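Local coordinates for protein (glyceraldehyde 3-phosphate dehydrogenase) (Sulfolobus solfataricus, PDB 1B7G), which catalyses the oxidation and phosphorylation of D-glyceraldehyde 3-phosphate to 1,3-bisphosphoglycerate in glycolysis, preferring NADP to NAD as cofactor, at residues A[17-25]-A[326-334]; A[29-40]-A[49-60]. The protein carries 1 engineered substitution. All blocks are in the same frame, centred on the assembly; numbering follows the deposited sequence.

Overall arrangement
From the N terminus, strand 2-7 leads into helix 11-21, whose C-terminal end forms the first half of contact 1. Its partner, the end of helix 321-331, comes some 300 residues later, so contact 1 closes a loop that spans nearly the whole chain and ties the late helices back onto the nucleotide-binding domain. Contact 2 nests inside that loop. It is local: strand 26-32 runs into helix 38-45 and returns as strand 50-51, a beta-alpha-beta unit at one border of the parallel sheet. The centres of the two contacts lie about 25 Å apart, yet they touch where Ala17 of helix 11-21 packs on Val31 of strand 26-32.

Contact 1 (A[17-25]-A[326-334])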
loop_
_atom_site.group_PDB
_atom_site.type_symbol
_atom_site.label_atom_id
_atom_site.label_comp_id
_atom_site.label_asym_id
_atom_site.label_seq_id
_atom_site.Cartn_x
_atom_site.Cartn_y
_atom_site.Cartn_z
ATOM N N ALA A 17 -10.430 14.528 -3.593
ATOM C CA ALA A 17 -11.872 14.283 -3.367
ATOM C C ALA A 17 -12.120 13.712 -1.991
ATOM O O ALA A 17 -12.957 14.278 -1.251
ATOM C CB ALA A 17 -12.466 13.460 -4.482
ATOM N N ASP A 18 -11.346 12.713 -1.556
ATOM C CA ASP A 18 -11.475 12.168 -0.233
ATOM C C ASP A 18 -11.183 13.181 0.881
ATOM O O ASP A 18 -11.901 13.176 1.897
ATOM C CB ASP A 18 -10.637 10.918 -0.026
ATOM C CG ASP A 18 -11.205 9.673 -0.663
ATOM O OD1 ASP A 18 -12.314 9.697 -1.241
ATOM O OD2 ASP A 18 -10.521 8.635 -0.586
ATOM N N ALA A 19 -10.193 14.060 0.698
ATOM C CA ALA A 19 -9.926 15.078 1.723
ATOM C C ALA A 19 -11.055 16.105 1.831
ATOM O O ALA A 19 -11.330 16.593 2.940
ATOM C CB ALA A 19 -8.602 15.816 1.485
ATOM N N ILE A 20 -11.677 16.430 0.723
ATOM C CA ILE A 20 -12.795 17.366 0.665
ATOM C C ILE A 20 -13.982 16.801 1.468
ATOM O O ILE A 20 -14.550 17.487 2.318
ATOM C CB ILE A 20 -13.226 17.586 -0.775
ATOM C CG1 ILE A 20 -12.172 18.458 -1.492
ATOM C CG2 ILE A 20 -14.619 18.244 -0.888
ATOM C CD1 ILE A 20 -12.357 18.424 -2.982
ATOM N N ILE A 21 -14.183 15.493 1.315
ATOM C CA ILE A 21 -15.180 14.767 2.069
ATOM C C ILE A 21 -14.904 14.862 3.553
ATOM O O ILE A 21 -15.852 15.076 4.335
ATOM C CB ILE A 21 -15.306 13.287 1.643
ATOM C CG1 ILE A 21 -15.738 13.228 0.193
ATOM C CG2 ILE A 21 -16.321 12.577 2.543
ATOM C CD1 ILE A 21 -15.843 11.864 -0.454
ATOM N N LYS A 22 -13.652 14.841 3.979
ATOM C CA LYS A 22 -13.338 14.933 5.391
ATOM C C LYS A 22 -13.381 16.343 5.954
ATOM O O LYS A 22 -13.237 16.480 7.178
ATOM C CB LYS A 22 -11.966 14.300 5.682
ATOM C CG LYS A 22 -11.942 12.819 5.310
ATOM C CD LYS A 22 -10.578 12.238 5.691
ATOM C CE LYS A 22 -10.575 10.722 5.519
ATOM N NZ LYS A 22 -9.291 10.165 6.017
ATOM N N GLN A 23 -13.548 17.385 5.165
ATOM C CA GLN A 23 -13.532 18.740 5.740
ATOM C C GLN A 23 -14.928 19.066 6.305
ATOM O O GLN A 23 -15.917 18.742 5.645
ATOM C CB GLN A 23 -13.167 19.744 4.664
ATOM C CG GLN A 23 -11.729 19.665 4.140
ATOM C CD GLN A 23 -10.691 19.396 5.184
ATOM O OE1 GLN A 23 -10.359 20.239 6.027
ATOM N NE2 GLN A 23 -10.165 18.152 5.202
ATOM N N PRO A 24 -14.998 19.733 7.435
ATOM C CA PRO A 24 -16.283 20.128 8.023
ATOM C C PRO A 24 -16.976 21.234 7.258
ATOM O O PRO A 24 -18.212 21.383 7.364
ATOM C CB PRO A 24 -15.916 20.610 9.420
ATOM C CG PRO A 24 -14.501 21.065 9.286
ATOM C CD PRO A 24 -13.865 20.119 8.288
ATOM N N ASP A 25 -16.242 22.050 6.509
ATOM C CA ASP A 25 -16.818 23.211 5.836
ATOM C C ASP A 25 -16.880 23.097 4.353
ATOM O O ASP A 25 -17.050 24.078 3.594
ATOM C CB ASP A 25 -16.014 24.484 6.229
ATOM C CG ASP A 25 -14.529 24.348 5.857
ATOM O OD1 ASP A 25 -14.015 23.221 5.740
ATOM O OD2 ASP A 25 -13.869 25.384 5.708
ATOM N N ARG A 326 -5.008 24.236 10.742
ATOM C CA ARG A 326 -5.372 23.371 11.864
ATOM C C ARG A 326 -6.466 22.391 11.471
ATOM O O ARG A 326 -6.358 21.202 11.802
ATOM C CB ARG A 326 -5.683 24.167 13.133
ATOM C CG ARG A 326 -6.493 23.396 14.157
ATOM C CD ARG A 326 -7.068 24.278 15.262
ATOM N NE ARG A 326 -6.098 25.295 15.642
ATOM C CZ ARG A 326 -6.175 26.598 15.388
ATOM N NH1 ARG A 326 -7.225 27.131 14.775
ATOM N NH2 ARG A 326 -5.157 27.379 15.770
ATOM N N ILE A 327 -7.475 22.802 10.717
ATOM C CA ILE A 327 -8.565 21.900 10.332
ATOM C C ILE A 327 -8.074 20.875 9.307
ATOM O O ILE A 327 -8.371 19.692 9.392
ATOM C CB ILE A 327 -9.777 22.674 9.817
ATOM C CG1 ILE A 327 -10.400 23.428 11.043
ATOM C CG2 ILE A 327 -10.808 21.801 9.177
ATOM C CD1 ILE A 327 -11.233 24.620 10.638
ATOM N N THR A 328 -7.332 21.371 8.324
ATOM C CA THR A 328 -6.743 20.479 7.315
ATOM C C THR A 328 -5.902 19.432 8.029
ATOM O O THR A 328 -6.172 18.254 7.850
ATOM C CB THR A 328 -5.898 21.270 6.345
ATOM O OG1 THR A 328 -6.763 22.216 5.688
ATOM C CG2 THR A 328 -5.253 20.354 5.279
ATOM N N ASN A 329 -5.000 19.852 8.907
ATOM C CA ASN A 329 -4.147 18.961 9.641
ATOM C C ASN A 329 -4.862 17.931 10.495
ATOM O O ASN A 329 -4.545 16.728 10.418
ATOM C CB ASN A 329 -3.111 19.724 10.471
ATOM C CG ASN A 329 -2.065 20.358 9.531
ATOM O OD1 ASN A 329 -2.005 20.074 8.343
ATOM N ND2 ASN A 329 -1.311 21.280 10.083
ATOM N N GLU A 330 -5.801 18.396 11.325
ATOM C CA GLU A 330 -6.494 17.481 12.219
ATOM C C GLU A 330 -7.336 16.495 11.436
ATOM O O GLU A 330 -7.348 15.315 11.707
ATOM C CB GLU A 330 -7.407 18.283 13.194
ATOM C CG GLU A 330 -7.911 17.438 14.347
ATOM C CD GLU A 330 -9.072 16.521 14.109
ATOM O OE1 GLU A 330 -9.895 16.734 13.182
ATOM O OE2 GLU A 330 -9.200 15.529 14.881
ATOM N N SER A 331 -8.120 17.008 10.469
ATOM C CA SER A 331 -9.019 16.139 9.754
ATOM C C SER A 331 -8.281 15.104 8.890
ATOM O O SER A 331 -8.911 14.095 8.519
ATOM C CB SER A 331 -9.968 16.929 8.857
ATOM O OG SER A 331 -9.272 17.666 7.860
ATOM N N LEU A 332 -7.075 15.443 8.400
ATOM C CA LEU A 332 -6.448 14.487 7.447
ATOM C C LEU A 332 -5.413 13.632 8.138
ATOM O O LEU A 332 -4.675 12.899 7.456
ATOM C CB LEU A 332 -5.814 15.269 6.297
ATOM C CG LEU A 332 -6.796 16.061 5.415
ATOM C CD1 LEU A 332 -6.038 16.687 4.252
ATOM C CD2 LEU A 332 -7.890 15.152 4.864
ATOM N N GLY A 333 -5.284 13.830 9.438
ATOM C CA GLY A 333 -4.350 13.097 10.267
ATOM C C GLY A 333 -2.895 13.407 9.930
ATOM O O GLY A 333 -2.072 12.489 9.929
ATOM N N ILE A 334 -2.580 14.677 9.717
ATOM C CA ILE A 334 -1.226 15.101 9.368
ATOM C C ILE A 334 -0.354 15.045 10.612
ATOM O O ILE A 334 -0.811 15.322 11.719
ATOM C CB ILE A 334 -1.230 16.504 8.748
ATOM C CG1 ILE A 334 -2.037 16.583 7.454
ATOM C CG2 ILE A 334 0.179 17.038 8.503
ATOM C CD1 ILE A 334 -1.741 15.501 6.425
HETATM O O HOH W 1 -7.873 11.410 8.183
#
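Two helix ends meet here, Lys22 and Ser331 lying 6.3 Å apart between their CA atoms and Ala19 and Leu332 6.7 Å apart. Helix 321-331 stops in a Schellman motif, with Gly333 taking the positive phi that glycine adopts easily. Gln23 bridges the two ends: its chain bends at chi2 (-40°), which carries the amide back toward the helix that precedes it. There NE2 donates to Ala19 O at 3.0 Å, in the amide plane, and to Ser331 OG at 2.8 Å, tilted from that plane. Ser331 OG in turn donates to Ile327 O, which also takes Ser331 N from its opposite face; a small hydroxyl suits this relay. Apolar groups pack around it. Leu332 CD2 rests on Ala19 CB at 3.5 Å, the small alanine letting the leucine branch come close, and Ile327 CG2 lies 3.6 Å from Pro24 CD. Near the solvent, the extended Lys22 donates from NZ to a water, which in turn donates to Ser331 O. Helix 304-315 packs beside the joint, Arg313 binding Gln23 OE1 and Asp310 binding Thr328 OG1; these late helices thus pack back on the N-terminal Rossmann-type domain, where Ile20 turns onto strands 2-7 and 26-32.

Contact 2 (A[29-40]-A[49-60]); sequences VGVAKTSPNYEA and RIYVPQQSIKKF. Engineered in segment 49-60: Val52 (natural residue Leu). With SO4 (sulfate ion), chain E.
Phe60 lies with one ring face against Pro36, whose CB sits 3.9 Å from the ring centroid and 14° off its normal, a CH-pi contact. Over the opposite face, near the rim, comes CG2 of Val52, an engineered residue (leucine in nature). Phe60 CG stands anti to the backbone N (chi1 -166°), directing the ring from its helix across the loop 33-37, with Thr34 O at its edge and CZ 3.9 Å from Ala40 CB. An alanine in place of Phe60 would remove this ring and is likely to leave Pro36 and Ala40 without their shared apolar partner, opening a gap between the loop and helix 38-45. CD1 of Ile50 also lies against that helix, 3.3 Å from Ala40 O and 4.1 Å from Ala40 CB. Strand 26-32, helix 38-45 and strand 50-51 form a right-handed beta-alpha-beta crossover of the Rossmann fold, and Phe60, on the next helix, packs against it. The parallel ladder runs through Val31 N to Arg49 O, Tyr51 N to Val31 O (2.9 Å, 174° at the hydrogen) and Lys33 N to Tyr51 O. The Tyr51 ring turns its edge to Val31 O while CE1 lies 4.0 Å from Gly30 CA; glycine suits that place, as a CB would point at the ring and the backbone angles demand it. In the loop after strand 26-32, Thr34 N and Ser35 N donate to O1 of a sulfate, probably from the crystallisation liquor, Ser35 OG to O4 and Lys33 NZ weakly to O2; in Rossmann folds NADP's 2'-phosphate usually lies here, consistent with an anion site.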
loop_
_atom_site.group_PDB
_atom_site.type_symbol
_atom_site.label_atom_id
_atom_site.label_comp_id
_atom_site.label_asym_id
_atom_site.label_seq_id
_atom_site.Cartn_x
_atom_site.Cartn_y
_atom_site.Cartn_z
ATOM N N VAL A 29 -18.945 18.089 -4.570
ATOM C CA VAL A 29 -20.048 18.131 -5.530
ATOM C C VAL A 29 -19.961 16.951 -6.466
ATOM O O VAL A 29 -20.956 16.346 -6.864
ATOM C CB VAL A 29 -20.025 19.441 -6.352
ATOM C CG1 VAL A 29 -20.908 19.351 -7.577
ATOM C CG2 VAL A 29 -20.452 20.626 -5.487
ATOM N N GLY A 30 -18.731 16.609 -6.879
ATOM C CA GLY A 30 -18.590 15.504 -7.838
ATOM C C GLY A 30 -17.172 15.592 -8.437
ATOM O O GLY A 30 -16.420 16.505 -8.081
ATOM N N VAL A 31 -16.809 14.610 -9.249
ATOM C CA VAL A 31 -15.466 14.556 -9.840
ATOM C C VAL A 31 -15.574 14.369 -11.346
ATOM O O VAL A 31 -16.532 13.775 -11.836
ATOM C CB VAL A 31 -14.619 13.408 -9.259
ATOM C CG1 VAL A 31 -14.571 13.454 -7.743
ATOM C CG2 VAL A 31 -15.096 12.027 -9.680
ATOM N N ALA A 32 -14.552 14.830 -12.073
ATOM C CA ALA A 32 -14.579 14.729 -13.532
ATOM C C ALA A 32 -13.494 13.774 -14.035
ATOM O O ALA A 32 -12.350 13.788 -13.546
ATOM C CB ALA A 32 -14.463 16.111 -14.133
ATOM N N LYS A 33 -13.864 12.944 -15.006
ATOM C CA LYS A 33 -12.958 11.891 -15.496
ATOM C C LYS A 33 -13.264 11.508 -16.935
ATOM O O LYS A 33 -14.432 11.625 -17.335
ATOM C CB LYS A 33 -13.187 10.678 -14.589
ATOM C CG LYS A 33 -12.481 9.417 -15.029
ATOM C CD LYS A 33 -11.106 9.265 -14.431
ATOM C CE LYS A 33 -10.530 7.876 -14.724
ATOM N NZ LYS A 33 -9.095 7.808 -14.339
ATOM N N THR A 34 -12.285 11.088 -17.730
ATOM C CA THR A 34 -12.555 10.753 -19.120
ATOM C C THR A 34 -12.778 9.270 -19.377
ATOM O O THR A 34 -13.653 8.930 -20.191
ATOM C CB THR A 34 -11.453 11.256 -20.075
ATOM O OG1 THR A 34 -11.388 12.679 -20.008
ATOM C CG2 THR A 34 -11.784 10.873 -21.509
ATOM N N SER A 35 -12.052 8.378 -18.749
ATOM C CA SER A 35 -12.154 6.951 -18.950
ATOM C C SER A 35 -12.794 6.226 -17.773
ATOM O O SER A 35 -12.460 6.464 -16.619
ATOM C CB SER A 35 -10.753 6.323 -19.142
ATOM O OG SER A 35 -9.937 7.203 -19.882
ATOM N N PRO A 36 -13.634 5.238 -18.074
ATOM C CA PRO A 36 -14.318 4.454 -17.066
ATOM C C PRO A 36 -13.502 3.273 -16.579
ATOM O O PRO A 36 -13.942 2.121 -16.650
ATOM C CB PRO A 36 -15.566 3.985 -17.808
ATOM C CG PRO A 36 -15.125 3.836 -19.222
ATOM C CD PRO A 36 -14.099 4.924 -19.450
ATOM N N ASN A 37 -12.326 3.545 -16.028
ATOM C CA ASN A 37 -11.452 2.496 -15.497
ATOM C C ASN A 37 -11.833 2.109 -14.084
ATOM O O ASN A 37 -12.880 2.590 -13.601
ATOM C CB ASN A 37 -10.006 2.978 -15.615
ATOM C CG ASN A 37 -9.608 3.925 -14.512
ATOM O OD1 ASN A 37 -10.423 4.717 -14.029
ATOM N ND2 ASN A 37 -8.356 3.780 -14.072
ATOM N N TYR A 38 -11.039 1.341 -13.377
ATOM C CA TYR A 38 -11.271 0.868 -12.038
ATOM C C TYR A 38 -11.382 1.984 -11.014
ATOM O O TYR A 38 -12.134 1.799 -10.044
ATOM C CB TYR A 38 -10.267 -0.199 -11.573
ATOM C CG TYR A 38 -8.848 0.362 -11.506
ATOM C CD1 TYR A 38 -7.983 0.305 -12.577
ATOM C CD2 TYR A 38 -8.404 0.875 -10.291
ATOM C CE1 TYR A 38 -6.687 0.794 -12.476
ATOM C CE2 TYR A 38 -7.125 1.401 -10.195
ATOM C CZ TYR A 38 -6.278 1.358 -11.283
ATOM O OH TYR A 38 -5.017 1.882 -11.172
ATOM N N GLU A 39 -10.704 3.116 -11.231
ATOM C CA GLU A 39 -10.825 4.265 -10.362
ATOM C C GLU A 39 -12.233 4.866 -10.474
ATOM O O GLU A 39 -12.822 5.057 -9.413
ATOM C CB GLU A 39 -9.779 5.355 -10.598
ATOM C CG GLU A 39 -8.455 5.042 -9.866
ATOM C CD GLU A 39 -7.260 5.651 -10.591
ATOM O OE1 GLU A 39 -7.263 5.700 -11.841
ATOM O OE2 GLU A 39 -6.311 6.102 -9.916
ATOM N N ALA A 40 -12.760 5.061 -11.681
ATOM C CA ALA A 40 -14.137 5.510 -11.834
ATOM C C ALA A 40 -15.151 4.526 -11.250
ATOM O O ALA A 40 -16.127 4.933 -10.612
ATOM C CB ALA A 40 -14.465 5.765 -13.306
ATOM N N ARG A 49 -20.411 11.304 -7.478
ATOM C CA ARG A 49 -20.966 11.676 -8.772
ATOM C C ARG A 49 -19.840 11.918 -9.781
ATOM O O ARG A 49 -18.955 12.743 -9.510
ATOM C CB ARG A 49 -21.784 12.962 -8.630
ATOM C CG ARG A 49 -23.134 12.718 -7.937
ATOM C CD ARG A 49 -23.922 14.028 -7.847
ATOM N NE ARG A 49 -25.089 13.862 -7.008
ATOM C CZ ARG A 49 -25.888 14.759 -6.469
ATOM N NH1 ARG A 49 -25.710 16.063 -6.631
ATOM N NH2 ARG A 49 -26.912 14.329 -5.733
ATOM N N ILE A 50 -19.915 11.250 -10.910
ATOM C CA ILE A 50 -18.934 11.393 -11.965
ATOM C C ILE A 50 -19.456 12.131 -13.183
ATOM O O ILE A 50 -20.476 11.783 -13.773
ATOM C CB ILE A 50 -18.414 10.023 -12.443
ATOM C CG1 ILE A 50 -17.879 9.225 -11.247
ATOM C CG2 ILE A 50 -17.343 10.237 -13.516
ATOM C CD1 ILE A 50 -17.545 7.794 -11.623
ATOM N N TYR A 51 -18.751 13.186 -13.548
ATOM C CA TYR A 51 -19.078 14.029 -14.681
ATOM C C TYR A 51 -18.017 13.794 -15.760
ATOM O O TYR A 51 -16.859 13.516 -15.409
ATOM C CB TYR A 51 -19.134 15.472 -14.269
ATOM C CG TYR A 51 -20.189 15.821 -13.236
ATOM C CD1 TYR A 51 -20.072 15.446 -11.919
ATOM C CD2 TYR A 51 -21.295 16.589 -13.612
ATOM C CE1 TYR A 51 -21.043 15.786 -10.988
ATOM C CE2 TYR A 51 -22.260 16.955 -12.681
ATOM C CZ TYR A 51 -22.133 16.545 -11.373
ATOM O OH TYR A 51 -23.085 16.898 -10.430
ATOM N N VAL A 52 -18.411 13.803 -17.011
ATOM C CA VAL A 52 -17.543 13.431 -18.123
ATOM C C VAL A 52 -17.621 14.458 -19.245
ATOM O O VAL A 52 -18.713 14.954 -19.521
ATOM C CB VAL A 52 -18.024 12.083 -18.700
ATOM C CG1 VAL A 52 -17.230 11.734 -19.977
ATOM C CG2 VAL A 52 -17.859 10.933 -17.709
ATOM N N PRO A 53 -16.516 14.715 -19.941
ATOM C CA PRO A 53 -16.521 15.641 -21.058
ATOM C C PRO A 53 -17.536 15.202 -22.103
ATOM O O PRO A 53 -17.549 14.046 -22.511
ATOM C CB PRO A 53 -15.109 15.587 -21.632
ATOM C CG PRO A 53 -14.276 14.993 -20.557
ATOM C CD PRO A 53 -15.178 14.148 -19.699
ATOM N N GLN A 54 -18.366 16.131 -22.529
ATOM C CA GLN A 54 -19.390 15.943 -23.543
ATOM C C GLN A 54 -19.045 14.915 -24.604
ATOM O O GLN A 54 -19.769 13.931 -24.811
ATOM C CB GLN A 54 -19.634 17.312 -24.186
ATOM C CG GLN A 54 -20.775 17.441 -25.162
ATOM C CD GLN A 54 -20.820 18.864 -25.718
ATOM O OE1 GLN A 54 -20.501 19.807 -24.986
ATOM N NE2 GLN A 54 -21.192 19.005 -26.982
ATOM N N GLN A 55 -17.883 15.049 -25.238
ATOM C CA GLN A 55 -17.445 14.149 -26.282
ATOM C C GLN A 55 -17.067 12.766 -25.812
ATOM O O GLN A 55 -16.761 11.900 -26.649
ATOM C CB GLN A 55 -16.254 14.794 -27.027
ATOM C CG GLN A 55 -16.625 16.158 -27.592
ATOM C CD GLN A 55 -15.454 16.875 -28.224
ATOM O OE1 GLN A 55 -14.521 16.251 -28.735
ATOM N NE2 GLN A 55 -15.499 18.205 -28.198
ATOM N N SER A 56 -17.027 12.513 -24.509
ATOM C CA SER A 56 -16.676 11.180 -24.030
ATOM C C SER A 56 -17.858 10.500 -23.367
ATOM O O SER A 56 -17.822 9.297 -23.116
ATOM C CB SER A 56 -15.481 11.293 -23.070
ATOM O OG SER A 56 -14.526 12.175 -23.634
ATOM N N ILE A 57 -18.936 11.252 -23.123
ATOM C CA ILE A 57 -20.098 10.728 -22.443
ATOM C C ILE A 57 -20.573 9.378 -22.944
ATOM O O ILE A 57 -20.770 8.491 -22.090
ATOM C CB ILE A 57 -21.297 11.703 -22.341
ATOM C CG1 ILE A 57 -20.859 13.005 -21.678
ATOM C CG2 ILE A 57 -22.408 11.023 -21.535
ATOM C CD1 ILE A 57 -21.890 13.766 -20.877
ATOM N N LYS A 58 -20.780 9.183 -24.245
ATOM C CA LYS A 58 -21.270 7.887 -24.726
ATOM C C LYS A 58 -20.289 6.751 -24.521
ATOM O O LYS A 58 -20.686 5.693 -23.996
ATOM C CB LYS A 58 -21.781 7.958 -26.157
ATOM C CG LYS A 58 -21.105 8.958 -27.066
ATOM C CD LYS A 58 -21.940 9.281 -28.300
ATOM C CE LYS A 58 -21.163 10.174 -29.258
ATOM N NZ LYS A 58 -22.040 11.111 -30.007
ATOM N N LYS A 59 -19.001 6.929 -24.809
ATOM C CA LYS A 59 -18.045 5.830 -24.584
ATOM C C LYS A 59 -17.969 5.507 -23.102
ATOM O O LYS A 59 -17.982 4.351 -22.689
ATOM C CB LYS A 59 -16.670 6.139 -25.151
ATOM C CG LYS A 59 -15.662 5.001 -25.056
ATOM C CD LYS A 59 -15.967 3.911 -26.070
ATOM C CE LYS A 59 -14.796 2.962 -26.240
ATOM N NZ LYS A 59 -14.765 2.340 -27.598
ATOM N N PHE A 60 -17.967 6.558 -22.269
ATOM C CA PHE A 60 -17.966 6.345 -20.824
ATOM C C PHE A 60 -19.182 5.531 -20.404
ATOM O O PHE A 60 -19.094 4.573 -19.633
ATOM C CB PHE A 60 -17.928 7.682 -20.086
ATOM C CG PHE A 60 -17.580 7.548 -18.629
ATOM C CD1 PHE A 60 -18.547 7.224 -17.701
ATOM C CD2 PHE A 60 -16.274 7.756 -18.190
ATOM C CE1 PHE A 60 -18.238 7.105 -16.360
ATOM C CE2 PHE A 60 -15.968 7.642 -16.853
ATOM C CZ PHE A 60 -16.939 7.313 -15.925
HETATM S S SO4 E . -8.502 9.439 -17.873
HETATM O O1 SO4 E . -9.859 9.396 -17.245
HETATM O O2 SO4 E . -7.676 8.293 -17.355
HETATM O O3 SO4 E . -7.826 10.725 -17.522
HETATM O O4 SO4 E . -8.614 9.334 -19.362
HETATM O O HOH W 2 -20.508 13.670 -5.399
#